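Local atomic coordinates of glycoside hydrolase (Streptococcus pneumoniae serotype 4, PDB entry 6ORH), a protein that probably acts as an alpha-L-fucosidase of glycoside hydrolase family 29, removing fucose from host-derived carbohydrate antigens. Residues 76-81 with 125-130; 26-31 with 262-267. The protein carries 2 engineered substitutions. One frame throughout, in Å; residues are numbered along the deposited sequence.

Interaction 1: residues 76-81 with 125-130; sequences KHHDGF and SPWDAH. With FUC (alpha-L-fucopyranose), chain C.
K76, H78 and G80 meet S125, W127 and D128 in a buried loop-to-loop contact of the TIM barrel, formed by the loops that follow two neighbouring parallel strands, 70-74 and 119-124. The strand pairing runs on briefly, since S125 N donates to K76 O at 2.9 Å; the first segment then folds into a type I beta turn from H77 to G80, and A129 N bonds to H78 O. H78 is fixed at both ring nitrogens. ND1 donates to S125 OG at 2.9 Å, with the hydroxyl lying close to the imidazole plane and an N-H...O angle of 166°. With chi1 at 178° the serine hydroxyl points back beside its own carbonyl carbon and donates to W127 O, in the carbonyl plane and on a lone pair, which leaves it to act as acceptor for the histidine. At the far edge a nearly straight bond of 2.8 Å joins H78 NE2 and FUC O2. W127 lies over one face of this imidazole, its CE3 3.4 Å from H78 CG, the two planes inclined to one another, neither stacked nor edge-to-face; H78 CB makes a CH-pi contact over the indole six-membered ring, and H77 CE1 sits near the rim of the opposite imidazole face. H77 reaches the same sugar, through NE2, with a bond to FUC O4 and a weak one to O3. Behind the pocket the K76 chain, bent at chi3 (74°), brings NZ to S125 O in the carbonyl plane and into a salt bridge with D128. D128 divides its duties: OD1 accepts from H130 N in an Asx turn, while OD2 takes K76 NZ at 2.8 Å on its anti side, well out of the carboxylate plane, and a water that also donates to G80 O.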
# COMPACT_ATOMS: atom_id res chain seq x y z
N LYS A 76 -6.25 -24.19 -23.37
CA LYS A 76 -5.64 -25.40 -22.83
C LYS A 76 -5.01 -25.04 -21.48
O LYS A 76 -4.10 -24.21 -21.43
CB LYS A 76 -4.53 -25.95 -23.73
CG LYS A 76 -4.07 -27.36 -23.33
CD LYS A 76 -2.73 -27.74 -23.96
CE LYS A 76 -1.57 -27.00 -23.30
NZ LYS A 76 -0.25 -27.47 -23.80
N HIS A 77 -5.53 -25.64 -20.40
CA HIS A 77 -4.93 -25.39 -19.10
C HIS A 77 -3.84 -26.43 -18.85
O HIS A 77 -3.48 -27.16 -19.76
CB HIS A 77 -6.04 -25.33 -18.02
CG HIS A 77 -5.61 -24.57 -16.81
ND1 HIS A 77 -5.20 -25.22 -15.65
CD2 HIS A 77 -5.51 -23.24 -16.55
CE1 HIS A 77 -4.87 -24.32 -14.74
NE2 HIS A 77 -5.04 -23.10 -15.26
N HIS A 78 -3.31 -26.49 -17.61
CA HIS A 78 -2.18 -27.39 -17.35
C HIS A 78 -2.56 -28.86 -17.59
O HIS A 78 -1.70 -29.67 -17.90
CB HIS A 78 -1.74 -27.26 -15.88
CG HIS A 78 -1.46 -25.87 -15.40
ND1 HIS A 78 -0.82 -24.90 -16.17
CD2 HIS A 78 -1.66 -25.31 -14.18
CE1 HIS A 78 -0.68 -23.79 -15.45
NE2 HIS A 78 -1.18 -24.01 -14.22
N ASP A 79 -3.83 -29.20 -17.43
CA ASP A 79 -4.30 -30.57 -17.64
C ASP A 79 -4.15 -31.02 -19.10
O ASP A 79 -4.21 -32.22 -19.39
CB ASP A 79 -5.75 -30.69 -17.20
CG ASP A 79 -6.66 -29.70 -17.89
OD1 ASP A 79 -7.11 -30.00 -19.04
OD2 ASP A 79 -6.90 -28.63 -17.31
N GLY A 80 -3.99 -30.08 -20.04
CA GLY A 80 -3.64 -30.42 -21.41
C GLY A 80 -4.84 -30.69 -22.33
O GLY A 80 -4.68 -30.98 -23.50
N PHE A 81 -6.06 -30.60 -21.81
CA PHE A 81 -7.24 -30.79 -22.65
C PHE A 81 -7.50 -29.54 -23.50
O PHE A 81 -7.65 -28.45 -22.95
CB PHE A 81 -8.42 -31.14 -21.75
CG PHE A 81 -9.66 -31.51 -22.52
CD1 PHE A 81 -9.77 -32.75 -23.14
CD2 PHE A 81 -10.71 -30.61 -22.64
CE1 PHE A 81 -10.92 -33.11 -23.83
CE2 PHE A 81 -11.86 -30.98 -23.33
CZ PHE A 81 -11.96 -32.21 -23.93
N SER A 125 -1.42 -23.32 -22.11
CA SER A 125 -0.47 -23.61 -21.04
C SER A 125 0.86 -24.21 -21.54
O SER A 125 0.86 -25.27 -22.16
CB SER A 125 -1.11 -24.51 -20.01
OG SER A 125 -0.17 -24.84 -18.98
N PRO A 126 2.04 -23.63 -21.22
CA PRO A 126 3.31 -24.32 -21.51
C PRO A 126 3.41 -25.66 -20.77
O PRO A 126 3.73 -26.66 -21.41
CB PRO A 126 4.36 -23.29 -21.07
CG PRO A 126 3.63 -21.97 -21.27
CD PRO A 126 2.25 -22.26 -20.69
N TRP A 127 3.19 -25.66 -19.45
CA TRP A 127 3.14 -26.96 -18.74
C TRP A 127 1.96 -27.77 -19.26
O TRP A 127 0.81 -27.29 -19.26
CB TRP A 127 3.06 -26.72 -17.22
CG TRP A 127 2.90 -27.98 -16.42
CD1 TRP A 127 3.37 -29.22 -16.70
CD2 TRP A 127 2.15 -28.09 -15.20
NE1 TRP A 127 2.97 -30.11 -15.73
CE2 TRP A 127 2.24 -29.44 -14.79
CE3 TRP A 127 1.48 -27.18 -14.38
CZ2 TRP A 127 1.63 -29.89 -13.61
CZ3 TRP A 127 0.87 -27.61 -13.22
CH2 TRP A 127 0.96 -28.96 -12.84
N ASP A 128 2.23 -29.02 -19.69
CA ASP A 128 1.17 -29.89 -20.18
C ASP A 128 1.28 -31.24 -19.46
O ASP A 128 2.22 -32.00 -19.73
CB ASP A 128 1.31 -30.05 -21.70
CG ASP A 128 0.10 -30.69 -22.34
OD1 ASP A 128 -0.42 -31.67 -21.76
OD2 ASP A 128 -0.32 -30.21 -23.41
N ALA A 129 0.33 -31.50 -18.56
CA ALA A 129 0.32 -32.70 -17.73
C ALA A 129 -0.22 -33.92 -18.47
O ALA A 129 -0.10 -35.03 -17.95
CB ALA A 129 -0.47 -32.43 -16.46
N HIS A 130 -0.81 -33.73 -19.66
CA HIS A 130 -1.33 -34.83 -20.47
C HIS A 130 -0.31 -35.34 -21.48
O HIS A 130 -0.10 -36.56 -21.61
CB HIS A 130 -2.61 -34.43 -21.23
CG HIS A 130 -3.14 -35.59 -22.01
ND1 HIS A 130 -2.80 -35.84 -23.33
CD2 HIS A 130 -3.98 -36.59 -21.64
CE1 HIS A 130 -3.39 -36.95 -23.74
NE2 HIS A 130 -4.13 -37.41 -22.73
C1 FUC C . -1.36 -19.95 -12.32
C2 FUC C . -2.10 -21.19 -12.76
C3 FUC C . -3.56 -21.02 -12.37
C4 FUC C . -4.18 -19.85 -13.14
C5 FUC C . -3.35 -18.59 -12.82
C6 FUC C . -3.76 -17.40 -13.68
O2 FUC C . -1.52 -22.31 -12.06
O3 FUC C . -4.27 -22.24 -12.66
O4 FUC C . -4.18 -20.18 -14.56
O5 FUC C . -1.89 -18.81 -13.02
O HOH W 1 -2.25 -31.42 -24.79

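Interaction 2: residues 26-31 with 262-267; sequences FIHFGP and PGWFYH. With FUC (alpha-L-fucopyranose), chain C.
H28 and F265 have the closest CA atoms of the two segments, 5.5 Å apart, where the chain leaving barrel strand 23-27 passes the loop that follows strand 250-259; a water bonded to H28 O and Y266 N bridges the backbones. The side chains form an aromatic cluster in the TIM-barrel pocket, made of F26, H28, W264 and F265. H28 touches the other three: its CE1 stands over the centre of the F26 ring, 3.6 Å above the plane. Its CB stands above the centre of the F265 ring at 3.9 Å, a CH-pi contact only 6° off the normal, and its imidazole turns an edge toward that same face, the two planes meeting at 84°. W264 CB lies over the imidazole face, 3.9 Å from the centroid. W264 CE3 comes 3.7 Å from H28 CE1, obliquely placed, and W264 CZ3 comes to F26 CD2 at 3.8 Å. With CG beside the backbone N (chi1 -64°), the indole lies alongside the sugar, and histidine and fucose share one side of it: FUC C6 sits 3.5 Å above the indole plane, toward the rim, and C5 lies over the same face. Hydrogen bonds from outside the two segments hold these groups: N295 bonds to H28 ND1 and to W264 O, E38 accepts from the backbone N of both W264 and F265, and Q215 bonds to W264 NE1. The contact is thus carried by carbon and ring surfaces, and the polar chemistry is turned on the ligand: H28 NE2 bonds to FUC O4 at 2.8 Å. The sugar's apolar C5-C6 side therefore meets aromatic carbon while its O4 hydroxyl meets a nitrogen, a division consistent with selection of the fucose ring.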
# COMPACT_ATOMS: atom_id res chain seq x y z
N PHE A 26 -10.62 -12.48 -18.04
CA PHE A 26 -10.03 -13.80 -18.21
C PHE A 26 -11.17 -14.81 -18.12
O PHE A 26 -12.11 -14.59 -17.35
CB PHE A 26 -9.13 -14.07 -17.01
CG PHE A 26 -7.73 -14.59 -17.24
CD1 PHE A 26 -7.34 -15.27 -18.40
CD2 PHE A 26 -6.80 -14.48 -16.20
CE1 PHE A 26 -6.05 -15.76 -18.53
CE2 PHE A 26 -5.51 -14.96 -16.34
CZ PHE A 26 -5.14 -15.60 -17.50
N ILE A 27 -11.09 -15.88 -18.91
CA ILE A 27 -12.06 -16.97 -18.77
C ILE A 27 -11.30 -18.28 -18.57
O ILE A 27 -10.61 -18.73 -19.49
CB ILE A 27 -13.01 -17.01 -19.99
CG1 ILE A 27 -13.87 -15.74 -20.07
CG2 ILE A 27 -13.88 -18.27 -19.90
CD1 ILE A 27 -15.00 -15.76 -21.14
N HIS A 28 -11.43 -18.87 -17.37
CA HIS A 28 -10.95 -20.21 -17.07
C HIS A 28 -12.17 -21.15 -17.05
O HIS A 28 -13.05 -21.00 -16.21
CB HIS A 28 -10.23 -20.31 -15.70
CG HIS A 28 -8.83 -19.78 -15.68
ND1 HIS A 28 -8.56 -18.42 -15.80
CD2 HIS A 28 -7.64 -20.40 -15.50
CE1 HIS A 28 -7.23 -18.25 -15.71
NE2 HIS A 28 -6.66 -19.44 -15.51
N PHE A 29 -12.19 -22.08 -18.01
CA PHE A 29 -13.28 -23.04 -18.13
C PHE A 29 -12.71 -24.30 -18.76
O PHE A 29 -11.80 -24.23 -19.59
CB PHE A 29 -14.35 -22.45 -19.06
CG PHE A 29 -15.52 -23.37 -19.34
CD1 PHE A 29 -16.40 -23.70 -18.33
CD2 PHE A 29 -15.70 -23.92 -20.60
CE1 PHE A 29 -17.48 -24.55 -18.57
CE2 PHE A 29 -16.79 -24.75 -20.86
CZ PHE A 29 -17.66 -25.08 -19.83
N GLY A 30 -13.18 -25.47 -18.32
CA GLY A 30 -12.70 -26.70 -18.93
C GLY A 30 -13.05 -27.89 -18.04
O GLY A 30 -13.94 -27.79 -17.22
N PRO A 31 -12.33 -29.02 -18.20
CA PRO A 31 -12.52 -30.18 -17.33
C PRO A 31 -12.50 -29.85 -15.84
O PRO A 31 -13.27 -30.40 -15.08
CB PRO A 31 -11.33 -31.06 -17.72
CG PRO A 31 -11.13 -30.75 -19.19
CD PRO A 31 -11.31 -29.24 -19.24
N PRO A 262 -12.43 -16.96 -5.19
CA PRO A 262 -11.19 -17.47 -4.62
C PRO A 262 -10.37 -18.29 -5.61
O PRO A 262 -9.15 -18.13 -5.70
CB PRO A 262 -11.71 -18.30 -3.43
CG PRO A 262 -12.92 -17.50 -3.02
CD PRO A 262 -13.62 -17.23 -4.35
N GLY A 263 -11.05 -19.14 -6.40
CA GLY A 263 -10.40 -19.96 -7.41
C GLY A 263 -10.58 -19.35 -8.81
O GLY A 263 -11.43 -18.49 -9.01
N TRP A 264 -9.76 -19.84 -9.75
CA TRP A 264 -9.81 -19.44 -11.15
C TRP A 264 -10.95 -20.15 -11.88
O TRP A 264 -11.55 -19.58 -12.79
CB TRP A 264 -8.46 -19.76 -11.83
CG TRP A 264 -7.31 -18.98 -11.26
CD1 TRP A 264 -6.39 -19.38 -10.32
CD2 TRP A 264 -7.01 -17.60 -11.56
NE1 TRP A 264 -5.52 -18.35 -10.04
CE2 TRP A 264 -5.90 -17.23 -10.75
CE3 TRP A 264 -7.58 -16.65 -12.42
CZ2 TRP A 264 -5.34 -15.96 -10.85
CZ3 TRP A 264 -7.05 -15.38 -12.48
CH2 TRP A 264 -5.92 -15.06 -11.72
N PHE A 265 -11.23 -21.40 -11.50
CA PHE A 265 -12.35 -22.13 -12.09
C PHE A 265 -13.59 -21.95 -11.23
O PHE A 265 -13.50 -21.52 -10.09
CB PHE A 265 -12.00 -23.60 -12.28
CG PHE A 265 -10.99 -23.82 -13.38
CD1 PHE A 265 -9.62 -23.69 -13.17
CD2 PHE A 265 -11.42 -24.11 -14.67
CE1 PHE A 265 -8.72 -23.88 -14.22
CE2 PHE A 265 -10.51 -24.30 -15.71
CZ PHE A 265 -9.16 -24.19 -15.48
N TYR A 266 -14.76 -22.25 -11.81
CA TYR A 266 -16.02 -22.14 -11.09
C TYR A 266 -16.17 -23.28 -10.08
O TYR A 266 -15.95 -24.44 -10.41
CB TYR A 266 -17.20 -22.19 -12.08
CG TYR A 266 -18.52 -22.12 -11.35
CD1 TYR A 266 -19.07 -20.90 -10.99
CD2 TYR A 266 -19.15 -23.29 -10.96
CE1 TYR A 266 -20.26 -20.83 -10.28
CE2 TYR A 266 -20.35 -23.23 -10.25
CZ TYR A 266 -20.89 -22.01 -9.91
OH TYR A 266 -22.06 -21.93 -9.20
N HIS A 267 -16.52 -22.92 -8.84
CA HIS A 267 -16.86 -23.87 -7.78
C HIS A 267 -18.17 -23.42 -7.15
O HIS A 267 -18.32 -22.26 -6.78
CB HIS A 267 -15.74 -23.87 -6.72
CG HIS A 267 -14.41 -24.18 -7.33
ND1 HIS A 267 -14.10 -25.42 -7.79
CD2 HIS A 267 -13.34 -23.38 -7.59
CE1 HIS A 267 -12.89 -25.42 -8.33
NE2 HIS A 267 -12.40 -24.17 -8.21
C1 FUC C . -1.36 -19.95 -12.32
C2 FUC C . -2.10 -21.19 -12.76
C3 FUC C . -3.56 -21.02 -12.37
C4 FUC C . -4.18 -19.85 -13.14
C5 FUC C . -3.35 -18.59 -12.82
C6 FUC C . -3.76 -17.40 -13.68
O2 FUC C . -1.52 -22.31 -12.06
O3 FUC C . -4.27 -22.24 -12.66
O4 FUC C . -4.18 -20.18 -14.56
O5 FUC C . -1.89 -18.81 -13.02
O HOH W 2 -14.95 -22.50 -14.79

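Overall arrangement
Interactions 1 and 2 have centres 14 Å apart and close on one fucose pocket from loops at the ends of barrel strands; along the chain, interaction 1 is nested inside the loop closed by interaction 2. They touch directly. H77 CD2 packs on H28 CD2 at 3.7 Å, and H77 CG on F265 CZ at 3.8 Å, while farther from the sugar F81 CD2 meets P31 CG at 3.5 Å. The fucose O4 is shared, bonded by H77 from interaction 1 and H28 from interaction 2. W39, Y123 and N171 add further hydrogen bonds to the same sugar.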